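Local coordinates for F-actin-capping protein subunit alpha (Dictyostelium discoideum, PDB 4AKR) that binds the fast-growing barbed ends of actin filaments independently of calcium and blocks subunit exchange there, without severing the filaments, at residues 84-88 and 101-107; 65-71 and 134-138; 75-79 and 89-93; 146-152 and 169-175. All coordinates share one frame; numbering follows the deposited sequence.

Contact 1 (84-88 and 101-107)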
loop_
_atom_site.group_PDB
_atom_site.type_symbol
_atom_site.label_atom_id
_atom_site.label_comp_id
_atom_site.label_asym_id
_atom_site.label_seq_id
_atom_site.Cartn_x
_atom_site.Cartn_y
_atom_site.Cartn_z
ATOM N N ASN A 84 -5.425 -11.838 -33.062
ATOM C CA ASN A 84 -5.755 -11.077 -34.256
ATOM C C ASN A 84 -4.622 -11.087 -35.277
ATOM O O ASN A 84 -4.574 -10.238 -36.172
ATOM C CB ASN A 84 -6.104 -9.641 -33.868
ATOM C CG ASN A 84 -7.205 -9.572 -32.832
ATOM O OD1 ASN A 84 -6.988 -9.122 -31.705
ATOM N ND2 ASN A 84 -8.394 -10.026 -33.200
ATOM N N LYS A 85 -3.723 -12.058 -35.146
ATOM C CA LYS A 85 -2.594 -12.198 -36.057
ATOM C C LYS A 85 -1.971 -10.859 -36.413
ATOM O O LYS A 85 -1.887 -10.499 -37.590
ATOM C CB LYS A 85 -3.035 -12.900 -37.341
ATOM C CG LYS A 85 -3.484 -14.342 -37.145
ATOM C CD LYS A 85 -3.607 -15.053 -38.480
ATOM C CE LYS A 85 -4.874 -14.679 -39.212
ATOM N NZ LYS A 85 -6.026 -15.429 -38.635
ATOM N N GLN A 86 -1.534 -10.116 -35.403
ATOM C CA GLN A 86 -0.929 -8.820 -35.657
ATOM C C GLN A 86 0.213 -8.476 -34.714
ATOM O O GLN A 86 0.410 -9.107 -33.676
ATOM C CB GLN A 86 -1.994 -7.714 -35.598
ATOM C CG GLN A 86 -2.675 -7.537 -34.251
ATOM C CD GLN A 86 -3.743 -6.448 -34.280
ATOM O OE1 GLN A 86 -4.431 -6.205 -33.288
ATOM N NE2 GLN A 86 -3.883 -5.789 -35.420
ATOM N N VAL A 87 0.972 -7.464 -35.108
ATOM C CA VAL A 87 2.102 -6.978 -34.337
ATOM C C VAL A 87 1.778 -5.537 -34.012
ATOM O O VAL A 87 1.518 -4.721 -34.910
ATOM C CB VAL A 87 3.407 -7.031 -35.142
ATOM C CG1 VAL A 87 4.499 -6.283 -34.402
ATOM C CG2 VAL A 87 3.816 -8.476 -35.355
ATOM N N ILE A 88 1.776 -5.232 -32.721
ATOM C CA ILE A 88 1.456 -3.891 -32.259
ATOM C C ILE A 88 2.705 -3.122 -31.863
ATOM O O ILE A 88 3.514 -3.604 -31.065
ATOM C CB ILE A 88 0.514 -3.963 -31.046
ATOM C CG1 ILE A 88 -0.756 -4.719 -31.433
ATOM C CG2 ILE A 88 0.180 -2.576 -30.559
ATOM C CD1 ILE A 88 -1.659 -5.052 -30.256
ATOM N N ARG A 101 0.141 -3.913 -37.626
ATOM C CA ARG A 101 0.376 -4.646 -38.860
ATOM C C ARG A 101 0.089 -6.127 -38.671
ATOM O O ARG A 101 -0.031 -6.610 -37.548
ATOM C CB ARG A 101 1.822 -4.467 -39.335
ATOM C CG ARG A 101 2.877 -5.166 -38.491
ATOM C CD ARG A 101 4.215 -5.105 -39.212
ATOM N NE ARG A 101 5.341 -5.626 -38.443
ATOM C CZ ARG A 101 5.633 -6.914 -38.294
ATOM N NH1 ARG A 101 4.876 -7.845 -38.854
ATOM N NH2 ARG A 101 6.711 -7.270 -37.602
ATOM N N SER A 102 -0.026 -6.837 -39.784
ATOM C CA SER A 102 -0.283 -8.263 -39.766
ATOM C C SER A 102 1.000 -8.994 -39.410
ATOM O O SER A 102 2.094 -8.570 -39.797
ATOM C CB SER A 102 -0.740 -8.730 -41.144
ATOM O OG SER A 102 -1.872 -8.016 -41.575
ATOM N N ALA A 103 0.873 -10.090 -38.673
ATOM C CA ALA A 103 2.051 -10.874 -38.321
ATOM C C ALA A 103 2.553 -11.512 -39.621
ATOM O O ALA A 103 1.771 -11.788 -40.526
ATOM C CB ALA A 103 1.690 -11.951 -37.305
ATOM N N SER A 104 3.852 -11.743 -39.718
ATOM C CA SER A 104 4.398 -12.332 -40.919
ATOM C C SER A 104 5.399 -13.437 -40.615
ATOM O O SER A 104 6.378 -13.615 -41.342
ATOM C CB SER A 104 5.046 -11.239 -41.774
ATOM O OG SER A 104 5.960 -10.457 -41.022
ATOM N N GLY A 105 5.147 -14.181 -39.540
ATOM C CA GLY A 105 6.034 -15.266 -39.164
ATOM C C GLY A 105 6.302 -15.372 -37.671
ATOM O O GLY A 105 6.842 -16.382 -37.210
ATOM N N GLU A 106 5.925 -14.340 -36.915
ATOM C CA GLU A 106 6.132 -14.318 -35.463
ATOM C C GLU A 106 5.377 -15.432 -34.749
ATOM O O GLU A 106 5.790 -15.900 -33.691
ATOM C CB GLU A 106 5.682 -12.985 -34.867
ATOM C CG GLU A 106 6.466 -11.771 -35.339
ATOM C CD GLU A 106 6.205 -11.426 -36.789
ATOM O OE1 GLU A 106 5.029 -11.380 -37.190
ATOM O OE2 GLU A 106 7.179 -11.185 -37.525
ATOM N N ILE A 107 4.258 -15.844 -35.325
ATOM C CA ILE A 107 3.447 -16.896 -34.734
ATOM C C ILE A 107 3.926 -18.256 -35.224
ATOM O O ILE A 107 4.094 -18.468 -36.426
ATOM C CB ILE A 107 1.960 -16.699 -35.106
ATOM C CG1 ILE A 107 1.503 -15.304 -34.651
ATOM C CG2 ILE A 107 1.110 -17.802 -34.480
ATOM C CD1 ILE A 107 0.105 -14.917 -35.109
#

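Contact 2 (65-71 and 134-138)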
loop_
_atom_site.group_PDB
_atom_site.type_symbol
_atom_site.label_atom_id
_atom_site.label_comp_id
_atom_site.label_asym_id
_atom_site.label_seq_id
_atom_site.Cartn_x
_atom_site.Cartn_y
_atom_site.Cartn_z
ATOM N N SER A 65 -9.302 -5.005 -28.224
ATOM C CA SER A 65 -8.342 -4.844 -27.143
ATOM C C SER A 65 -7.225 -5.884 -27.159
ATOM O O SER A 65 -7.392 -6.981 -27.686
ATOM C CB SER A 65 -9.077 -4.896 -25.807
ATOM O OG SER A 65 -9.846 -6.079 -25.708
ATOM N N ALA A 66 -6.079 -5.516 -26.592
ATOM C CA ALA A 66 -4.930 -6.415 -26.499
ATOM C C ALA A 66 -4.107 -6.073 -25.260
ATOM O O ALA A 66 -4.341 -5.054 -24.600
ATOM C CB ALA A 66 -4.061 -6.306 -27.742
ATOM N N LEU A 67 -3.142 -6.931 -24.947
ATOM C CA LEU A 67 -2.282 -6.714 -23.799
ATOM C C LEU A 67 -0.830 -6.438 -24.189
ATOM O O LEU A 67 -0.331 -6.967 -25.178
ATOM C CB LEU A 67 -2.314 -7.935 -22.874
ATOM C CG LEU A 67 -3.609 -8.310 -22.146
ATOM C CD1 LEU A 67 -3.315 -9.439 -21.156
ATOM C CD2 LEU A 67 -4.160 -7.100 -21.399
ATOM N N ILE A 68 -0.169 -5.596 -23.399
ATOM C CA ILE A 68 1.243 -5.285 -23.588
ATOM C C ILE A 68 1.951 -6.065 -22.474
ATOM O O ILE A 68 1.852 -5.701 -21.296
ATOM C CB ILE A 68 1.536 -3.778 -23.404
ATOM C CG1 ILE A 68 0.801 -2.956 -24.472
ATOM C CG2 ILE A 68 3.039 -3.537 -23.457
ATOM C CD1 ILE A 68 1.155 -3.325 -25.896
ATOM N N THR A 69 2.648 -7.137 -22.843
ATOM C CA THR A 69 3.343 -7.979 -21.868
ATOM C C THR A 69 4.751 -8.319 -22.327
ATOM O O THR A 69 5.105 -8.080 -23.478
ATOM C CB THR A 69 2.614 -9.311 -21.669
ATOM O OG1 THR A 69 2.869 -10.158 -22.801
ATOM C CG2 THR A 69 1.108 -9.081 -21.533
ATOM N N LYS A 70 5.549 -8.885 -21.428
ATOM C CA LYS A 70 6.916 -9.259 -21.778
ATOM C C LYS A 70 6.877 -10.535 -22.597
ATOM O O LYS A 70 7.753 -10.771 -23.423
ATOM C CB LYS A 70 7.767 -9.496 -20.531
ATOM C CG LYS A 70 7.951 -8.277 -19.636
ATOM C CD LYS A 70 8.802 -8.620 -18.412
ATOM C CE LYS A 70 8.808 -7.492 -17.379
ATOM N NZ LYS A 70 9.630 -7.854 -16.182
ATOM N N GLU A 71 5.859 -11.359 -22.368
ATOM C CA GLU A 71 5.746 -12.611 -23.104
ATOM C C GLU A 71 5.363 -12.395 -24.562
ATOM O O GLU A 71 5.579 -13.274 -25.394
ATOM C CB GLU A 71 4.733 -13.547 -22.451
ATOM C CG GLU A 71 4.680 -14.910 -23.140
ATOM C CD GLU A 71 6.016 -15.636 -23.112
ATOM O OE1 GLU A 71 6.829 -15.370 -22.197
ATOM O OE2 GLU A 71 6.252 -16.482 -23.998
ATOM N N VAL A 134 -8.993 -8.352 -20.059
ATOM C CA VAL A 134 -8.501 -8.487 -21.420
ATOM C C VAL A 134 -7.493 -9.629 -21.313
ATOM O O VAL A 134 -6.693 -9.669 -20.373
ATOM C CB VAL A 134 -7.798 -7.202 -21.894
ATOM C CG1 VAL A 134 -7.306 -7.368 -23.320
ATOM C CG2 VAL A 134 -8.759 -6.024 -21.789
ATOM N N SER A 135 -7.543 -10.559 -22.257
ATOM C CA SER A 135 -6.658 -11.715 -22.238
ATOM C C SER A 135 -5.651 -11.773 -23.389
ATOM O O SER A 135 -5.762 -11.043 -24.373
ATOM C CB SER A 135 -7.493 -12.990 -22.263
ATOM O OG SER A 135 -8.255 -13.049 -23.457
ATOM N N ALA A 136 -4.672 -12.660 -23.247
ATOM C CA ALA A 136 -3.643 -12.861 -24.254
ATOM C C ALA A 136 -3.061 -14.270 -24.101
ATOM O O ALA A 136 -2.643 -14.663 -23.010
ATOM C CB ALA A 136 -2.553 -11.813 -24.101
ATOM N N VAL A 137 -3.050 -15.027 -25.194
ATOM C CA VAL A 137 -2.526 -16.384 -25.192
ATOM C C VAL A 137 -1.412 -16.532 -26.230
ATOM O O VAL A 137 -1.624 -16.338 -27.429
ATOM C CB VAL A 137 -3.641 -17.409 -25.485
ATOM C CG1 VAL A 137 -3.087 -18.831 -25.375
ATOM C CG2 VAL A 137 -4.794 -17.209 -24.510
ATOM N N TYR A 138 -0.225 -16.875 -25.745
ATOM C CA TYR A 138 0.953 -17.033 -26.582
ATOM C C TYR A 138 1.348 -18.502 -26.655
ATOM O O TYR A 138 0.947 -19.299 -25.815
ATOM C CB TYR A 138 2.106 -16.235 -25.985
ATOM C CG TYR A 138 1.768 -14.795 -25.674
ATOM C CD1 TYR A 138 1.682 -13.842 -26.690
ATOM C CD2 TYR A 138 1.557 -14.378 -24.359
ATOM C CE1 TYR A 138 1.402 -12.497 -26.399
ATOM C CE2 TYR A 138 1.272 -13.039 -24.053
ATOM C CZ TYR A 138 1.203 -12.106 -25.075
ATOM O OH TYR A 138 0.983 -10.782 -24.778
#

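Contact 3 (75-79 and 89-93)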
loop_
_atom_site.group_PDB
_atom_site.type_symbol
_atom_site.label_atom_id
_atom_site.label_comp_id
_atom_site.label_asym_id
_atom_site.label_seq_id
_atom_site.Cartn_x
_atom_site.Cartn_y
_atom_site.Cartn_z
ATOM N N SER A 75 10.096 -6.904 -29.828
ATOM C CA SER A 75 11.121 -5.873 -29.834
ATOM C C SER A 75 10.809 -4.975 -28.642
ATOM O O SER A 75 9.791 -5.164 -27.971
ATOM C CB SER A 75 11.036 -5.069 -31.130
ATOM O OG SER A 75 11.639 -3.797 -30.996
ATOM N N ASN A 76 11.670 -3.998 -28.385
ATOM C CA ASN A 76 11.470 -3.085 -27.266
ATOM C C ASN A 76 10.153 -2.307 -27.381
ATOM O O ASN A 76 9.627 -1.797 -26.386
ATOM C CB ASN A 76 12.647 -2.112 -27.188
ATOM C CG ASN A 76 12.820 -1.510 -25.810
ATOM O OD1 ASN A 76 12.008 -0.693 -25.362
ATOM N ND2 ASN A 76 13.883 -1.916 -25.122
ATOM N N ASN A 77 9.619 -2.220 -28.594
ATOM C CA ASN A 77 8.372 -1.501 -28.815
ATOM C C ASN A 77 7.385 -2.268 -29.684
ATOM O O ASN A 77 6.458 -1.683 -30.246
ATOM C CB ASN A 77 8.662 -0.145 -29.453
ATOM C CG ASN A 77 9.635 0.667 -28.642
ATOM O OD1 ASN A 77 10.814 0.316 -28.537
ATOM N ND2 ASN A 77 9.150 1.752 -28.040
ATOM N N GLU A 78 7.574 -3.574 -29.794
ATOM C CA GLU A 78 6.674 -4.371 -30.608
ATOM C C GLU A 78 6.111 -5.534 -29.817
ATOM O O GLU A 78 6.848 -6.301 -29.197
ATOM C CB GLU A 78 7.389 -4.871 -31.860
ATOM C CG GLU A 78 7.797 -3.758 -32.809
ATOM C CD GLU A 78 8.575 -4.286 -33.998
ATOM O OE1 GLU A 78 9.558 -5.029 -33.782
ATOM O OE2 GLU A 78 8.207 -3.964 -35.147
ATOM N N TYR A 79 4.793 -5.661 -29.858
ATOM C CA TYR A 79 4.100 -6.702 -29.123
ATOM C C TYR A 79 3.181 -7.507 -30.027
ATOM O O TYR A 79 2.430 -6.953 -30.832
ATOM C CB TYR A 79 3.343 -6.054 -27.961
ATOM C CG TYR A 79 4.306 -5.404 -26.990
ATOM C CD1 TYR A 79 4.804 -4.114 -27.221
ATOM C CD2 TYR A 79 4.842 -6.132 -25.927
ATOM C CE1 TYR A 79 5.827 -3.575 -26.426
ATOM C CE2 TYR A 79 5.858 -5.605 -25.125
ATOM C CZ TYR A 79 6.350 -4.334 -25.384
ATOM O OH TYR A 79 7.397 -3.859 -24.629
ATOM N N THR A 89 2.873 -1.941 -32.450
ATOM C CA THR A 89 3.996 -1.074 -32.120
ATOM C C THR A 89 3.433 -0.161 -31.033
ATOM O O THR A 89 2.324 0.377 -31.177
ATOM C CB THR A 89 4.462 -0.251 -33.345
ATOM O OG1 THR A 89 4.822 -1.151 -34.402
ATOM C CG2 THR A 89 5.688 0.602 -32.991
ATOM N N TYR A 90 4.200 0.012 -29.960
ATOM C CA TYR A 90 3.762 0.793 -28.802
ATOM C C TYR A 90 4.777 1.818 -28.283
ATOM O O TYR A 90 5.967 1.534 -28.198
ATOM C CB TYR A 90 3.425 -0.194 -27.676
ATOM C CG TYR A 90 2.804 0.390 -26.431
ATOM C CD1 TYR A 90 1.482 0.838 -26.434
ATOM C CD2 TYR A 90 3.500 0.399 -25.226
ATOM C CE1 TYR A 90 0.865 1.263 -25.269
ATOM C CE2 TYR A 90 2.892 0.822 -24.052
ATOM C CZ TYR A 90 1.573 1.248 -24.081
ATOM O OH TYR A 90 0.953 1.637 -22.920
ATOM N N ASP A 91 4.301 3.006 -27.931
ATOM C CA ASP A 91 5.187 4.028 -27.386
ATOM C C ASP A 91 5.059 3.978 -25.874
ATOM O O ASP A 91 4.071 4.462 -25.323
ATOM C CB ASP A 91 4.789 5.422 -27.855
ATOM C CG ASP A 91 5.797 6.480 -27.434
ATOM O OD1 ASP A 91 6.129 6.544 -26.227
ATOM O OD2 ASP A 91 6.263 7.244 -28.308
ATOM N N HIS A 92 6.058 3.406 -25.206
ATOM C CA HIS A 92 6.031 3.271 -23.751
ATOM C C HIS A 92 5.988 4.556 -22.943
ATOM O O HIS A 92 5.475 4.573 -21.827
ATOM C CB HIS A 92 7.222 2.435 -23.274
ATOM C CG HIS A 92 7.061 0.969 -23.512
ATOM N ND1 HIS A 92 7.739 0.296 -24.503
ATOM C CD2 HIS A 92 6.288 0.048 -22.891
ATOM C CE1 HIS A 92 7.395 -0.980 -24.480
ATOM N NE2 HIS A 92 6.515 -1.156 -23.510
ATOM N N ILE A 93 6.530 5.634 -23.484
ATOM C CA ILE A 93 6.532 6.882 -22.746
ATOM C C ILE A 93 5.198 7.610 -22.826
ATOM O O ILE A 93 4.738 8.180 -21.838
ATOM C CB ILE A 93 7.663 7.803 -23.237
ATOM C CG1 ILE A 93 9.010 7.153 -22.908
ATOM C CG2 ILE A 93 7.547 9.165 -22.581
ATOM C CD1 ILE A 93 10.209 7.930 -23.362
#

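Contact 4 (146-152 and 169-175)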
loop_
_atom_site.group_PDB
_atom_site.type_symbol
_atom_site.label_atom_id
_atom_site.label_comp_id
_atom_site.label_asym_id
_atom_site.label_seq_id
_atom_site.Cartn_x
_atom_site.Cartn_y
_atom_site.Cartn_z
ATOM N N ILE A 146 5.394 -28.271 -25.886
ATOM C CA ILE A 146 4.780 -26.960 -26.102
ATOM C C ILE A 146 4.474 -26.163 -24.838
ATOM O O ILE A 146 3.948 -26.698 -23.858
ATOM C CB ILE A 146 3.447 -27.086 -26.874
ATOM C CG1 ILE A 146 3.708 -27.639 -28.274
ATOM C CG2 ILE A 146 2.753 -25.724 -26.945
ATOM C CD1 ILE A 146 2.455 -28.064 -29.002
ATOM N N LYS A 147 4.792 -24.875 -24.875
ATOM C CA LYS A 147 4.495 -24.003 -23.753
ATOM C C LYS A 147 3.442 -22.975 -24.175
ATOM O O LYS A 147 3.658 -22.191 -25.098
ATOM C CB LYS A 147 5.748 -23.274 -23.261
ATOM C CG LYS A 147 5.430 -22.266 -22.155
ATOM C CD LYS A 147 6.664 -21.558 -21.594
ATOM C CE LYS A 147 7.277 -20.599 -22.596
ATOM N NZ LYS A 147 8.347 -19.768 -21.977
ATOM N N ILE A 148 2.292 -22.996 -23.509
ATOM C CA ILE A 148 1.229 -22.040 -23.805
ATOM C C ILE A 148 1.119 -21.108 -22.617
ATOM O O ILE A 148 0.860 -21.556 -21.508
ATOM C CB ILE A 148 -0.132 -22.739 -24.014
ATOM C CG1 ILE A 148 -0.037 -23.711 -25.193
ATOM C CG2 ILE A 148 -1.228 -21.698 -24.253
ATOM C CD1 ILE A 148 0.432 -23.066 -26.481
ATOM N N THR A 149 1.334 -19.816 -22.846
ATOM C CA THR A 149 1.263 -18.826 -21.780
ATOM C C THR A 149 -0.027 -18.009 -21.832
ATOM O O THR A 149 -0.317 -17.348 -22.832
ATOM C CB THR A 149 2.462 -17.863 -21.847
ATOM O OG1 THR A 149 3.678 -18.619 -21.891
ATOM C CG2 THR A 149 2.486 -16.959 -20.624
ATOM N N VAL A 150 -0.792 -18.056 -20.745
ATOM C CA VAL A 150 -2.053 -17.334 -20.638
ATOM C C VAL A 150 -1.936 -16.143 -19.685
ATOM O O VAL A 150 -1.606 -16.302 -18.505
ATOM C CB VAL A 150 -3.175 -18.242 -20.113
ATOM C CG1 VAL A 150 -4.496 -17.516 -20.170
ATOM C CG2 VAL A 150 -3.231 -19.519 -20.918
ATOM N N CYS A 151 -2.217 -14.953 -20.204
ATOM C CA CYS A 151 -2.157 -13.733 -19.418
ATOM C C CYS A 151 -3.547 -13.115 -19.318
ATOM O O CYS A 151 -4.271 -13.038 -20.306
ATOM C CB CYS A 151 -1.225 -12.715 -20.079
ATOM S SG CYS A 151 0.477 -13.256 -20.355
ATOM N N ILE A 152 -3.918 -12.691 -18.118
ATOM C CA ILE A 152 -5.205 -12.038 -17.895
ATOM C C ILE A 152 -4.912 -10.797 -17.064
ATOM O O ILE A 152 -4.158 -10.866 -16.090
ATOM C CB ILE A 152 -6.195 -12.942 -17.122
ATOM C CG1 ILE A 152 -6.396 -14.258 -17.888
ATOM C CG2 ILE A 152 -7.522 -12.208 -16.934
ATOM C CD1 ILE A 152 -7.540 -15.116 -17.393
ATOM N N SER A 169 -3.162 -12.307 -13.723
ATOM C CA SER A 169 -2.996 -13.756 -13.695
ATOM C C SER A 169 -2.130 -14.154 -14.880
ATOM O O SER A 169 -2.382 -13.732 -16.010
ATOM C CB SER A 169 -4.343 -14.483 -13.809
ATOM O OG SER A 169 -5.103 -14.390 -12.624
ATOM N N VAL A 170 -1.091 -14.940 -14.618
ATOM C CA VAL A 170 -0.215 -15.426 -15.679
ATOM C C VAL A 170 -0.029 -16.917 -15.447
ATOM O O VAL A 170 0.642 -17.331 -14.489
ATOM C CB VAL A 170 1.167 -14.726 -15.669
ATOM C CG1 VAL A 170 2.090 -15.390 -16.679
ATOM C CG2 VAL A 170 1.010 -13.243 -16.013
ATOM N N TRP A 171 -0.665 -17.717 -16.301
ATOM C CA TRP A 171 -0.585 -19.174 -16.217
ATOM C C TRP A 171 0.234 -19.712 -17.367
ATOM O O TRP A 171 -0.066 -19.458 -18.538
ATOM C CB TRP A 171 -1.973 -19.818 -16.265
ATOM C CG TRP A 171 -2.760 -19.674 -15.002
ATOM C CD1 TRP A 171 -3.571 -18.635 -14.651
ATOM C CD2 TRP A 171 -2.752 -20.573 -13.886
ATOM N NE1 TRP A 171 -4.067 -18.828 -13.384
ATOM C CE2 TRP A 171 -3.579 -20.009 -12.891
ATOM C CE3 TRP A 171 -2.120 -21.800 -13.630
ATOM C CZ2 TRP A 171 -3.793 -20.625 -11.658
ATOM C CZ3 TRP A 171 -2.331 -22.415 -12.403
ATOM C CH2 TRP A 171 -3.164 -21.824 -11.430
ATOM N N THR A 172 1.264 -20.471 -17.029
ATOM C CA THR A 172 2.141 -21.056 -18.027
ATOM C C THR A 172 1.880 -22.545 -18.075
ATOM O O THR A 172 2.123 -23.246 -17.097
ATOM C CB THR A 172 3.591 -20.798 -17.657
ATOM O OG1 THR A 172 3.791 -19.383 -17.545
ATOM C CG2 THR A 172 4.520 -21.379 -18.702
ATOM N N CYS A 173 1.391 -23.019 -19.216
ATOM C CA CYS A 173 1.051 -24.426 -19.385
ATOM C C CYS A 173 1.996 -25.163 -20.327
ATOM O O CYS A 173 2.090 -24.834 -21.516
ATOM C CB CYS A 173 -0.379 -24.540 -19.905
ATOM S SG CYS A 173 -1.519 -23.395 -19.096
ATOM N N THR A 174 2.674 -26.178 -19.792
ATOM C CA THR A 174 3.630 -26.962 -20.565
ATOM C C THR A 174 3.174 -28.410 -20.734
ATOM O O THR A 174 2.634 -29.020 -19.806
ATOM C CB THR A 174 5.017 -26.937 -19.897
ATOM O OG1 THR A 174 5.455 -25.579 -19.753
ATOM C CG2 THR A 174 6.024 -27.674 -20.752
ATOM N N PHE A 175 3.394 -28.964 -21.920
ATOM C CA PHE A 175 2.964 -30.333 -22.188
ATOM C C PHE A 175 3.522 -30.956 -23.462
ATOM O O PHE A 175 3.928 -30.264 -24.392
ATOM C CB PHE A 175 1.439 -30.372 -22.254
ATOM C CG PHE A 175 0.855 -29.459 -23.303
ATOM C CD1 PHE A 175 0.654 -28.106 -23.033
ATOM C CD2 PHE A 175 0.516 -29.948 -24.564
ATOM C CE1 PHE A 175 0.119 -27.248 -24.006
ATOM C CE2 PHE A 175 -0.022 -29.099 -25.548
ATOM C CZ PHE A 175 -0.219 -27.748 -25.265
#

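Contact 1 (84-88 and 101-107)
The guanidinium group of Arg-101 lies flat over the side chain of Val-87: CG2 of Val-87 sits under one face, displaced toward the rim, 3.7 Å from NH1 of Arg-101, while OE2 of Glu-106 lies at the edge of the group, in its plane. The two residues are a hydrogen-bonded pair of an antiparallel beta hairpin formed by strands 86-91 and 96-102. Their side chains run side by side on one face of the sheet. Arg-101 starts with CG between its backbone N and carbonyl carbon (chi1 71°) and then extends to NE, which carries the charged end along the valine. NH1 of Arg-101 makes a weak bond to O of Ser-102 and a long salt bridge, 3.9 Å, to OE1 of Glu-106. That same OE1 accepts N of Ser-104 on its syn side, which ties Ser-104 to Glu-106 within the loop after the strand, and also touches Val-87 CG2. Val-87 and Glu-106 also touch Ile-74 of strand 73-75. Lys-85 and Gln-86, both opposite Asp-81, form a G1 beta bulge. Past the paired strands, the side chain of Ile-107 crosses that of Lys-85 at about a right angle, its CD1 3.9 Å from CA of Lys-85, and N of Ala-103 donates to O of Lys-85 (3.0 Å) from above the carbonyl plane.

Contact 2 (65-71 and 134-138)
Tyr-138 and Thr-69 reach for each other from opposite directions, and their hydroxyls meet in a hydrogen bond of 2.8 Å between OH of Tyr-138 and OG1 of Thr-69. Thr-69 holds OG1 between its backbone N and carbonyl carbon (chi1 76°), which turns the hydroxyl to the tyrosine; OG1 also takes part in a weak bond with N of Gly-72. Glu-71 runs antiparallel alongside the ring. Its CG comes within 3.4 Å of CD2 of Tyr-138, and its backbone O stands over the centre of one ring face, about 4.0 Å above the plane. At the other end Leu-67 and Val-134 overlap flank to flank, pointing opposite ways: CD2 of Leu-67 packs on CB of Val-134 at 3.7 Å, while its second branch, CD1, reaches CB of Ala-136 at 3.9 Å. CG1 of Val-134 also touches OG of Ser-65. Strand 65-67 of a two-stranded sheet thus packs by Leu-67 and Ser-65 on strand 134-138 of the five-stranded sheet (axes 6.0 Å apart, crossing at -58°), and the following loop packs on Tyr-138. Strand 58-61 pairs with 64-67, strand 145-158 flanks 134-142 and supplies Cys-151 to Leu-67 and Tyr-138, and helix 112-129 packs against Val-137.

Contact 3 (75-79 and 89-93)
Asn-77 and Tyr-90 are joined twice, by backbone and by side chain, at the open end of the antiparallel hairpin of strands 78-81 and 86-91, away from its connecting turn. N of Tyr-90 donates to O of Asn-77 at 2.8 Å, and the amide of Asn-77 answers with ND2 to O of Tyr-90 at 3.2 Å, nearly along the C=O axis and in the plane of the amide. Asn-77 reaches this carbonyl because its CG lies beside its own backbone N, opposite the carbonyl carbon (chi1 -55°). A type I turn from Ser-75 to Glu-78 brings the chain here from strand 73-75.

The compact side is aromatic, built on the buried Tyr-79, Tyr-90 and His-92. The rings of Tyr-79 and His-92 meet rim to rim, their centroids 5.5 Å apart and their planes at 79°, though the exact spacing of hydroxyl and imidazole is doubtful. O of Asn-76 also stands at the edge of the imidazole, while CD2 of Tyr-90 lies over one of its faces toward the rim, and CD1 of Tyr-79 comes to 4.2 Å from CB of Tyr-90. Helix 44-55 closes on this cluster through Arg-49, Asn-52 and Thr-53.

The other side is looser: Glu-78 and Thr-89, a non-hydrogen-bonded pair, are both partly exposed, and CG of Glu-78 comes only to 4.3 Å from OG1 of Thr-89.

OH of Tyr-79 is hydrogen-bonded to OE1 of Glu-73, which would probably polarise this hydroxyl, and the hydrogen bond from the side-chain amide of Asn-77 extends the pairing past Glu-78 and Thr-89, the last bridged pair.

Contact 4 (146-152 and 169-175)
This is a regular antiparallel strand pair, buried in the large five-stranded sheet of the subunit, in which strand 145-158 lies between 134-142 and 163-175. All seven residues of 146-152 pair with 169-175, from Ile-146 opposite Phe-175 to Ile-152 opposite Ser-169. Eight backbone hydrogen bonds join them, among them N of Ile-148 to O of Cys-173 at 2.7 Å and N of Val-150 to O of Trp-171, also 2.7 Å. The N-to-C directions of the two segments are 164° apart, close to exactly antiparallel.

On the face of Ile-146, Ile-148 and Val-150 the ring of Phe-175 folds back across the neighbouring strand. Its CG sits between the backbone N and carbonyl carbon (chi1 58°), which swings the ring over Ile-146, whose CB lies above one face toward the rim. CG1 of Ile-148 meets the ring edge, 3.7 Å from CE1 of Phe-175. Helix 112-129 covers this face: Tyr-114 meets Phe-175 edge-to-face, and Phe-118 and Ala-122 pack on Ile-148 and Val-150. OE2 of Glu-232 in helix 217-248 is hydrogen-bonded to NE1 of Trp-171 and OG of Ser-169, and OG also bonds NE1 of Trp-167.

The opposite face carries Lys-147, Thr-149, Thr-172 and Thr-174; the aliphatic chain of Lys-147 lies across Thr-172, CD to CG2 3.6 Å. The arrangement is an antiparallel meander with one face packed by helices 112-129 and 217-248, as in the fold shared by both capping protein subunits.

Contacts 1 and 3 share strand 86-91 and belong to one four-stranded sheet; N of Ile-88 lies 2.6 Å from O of Tyr-79, a probable hydrogen bond linking them. Contact 2 sets the two-stranded sheet of 58-61 and 64-67, and the loop after it, between the four-stranded and the five-stranded sheets: CB of Ala-66 packs on CD1 of Ile-88 of contact 1 at 3.7 Å, and Ile-68 borders Tyr-79, Tyr-90 and His-92 of contact 3. Contact 4 continues the five-stranded sheet, with O of Ala-136 2.9 Å from N of Cys-151, a probable hydrogen bond between neighbouring strands. Centres of contacts 2 and 4 are 11 Å apart, whereas contacts 1 and 3 each stay about 10 Å from contact 4 at their nearest atoms.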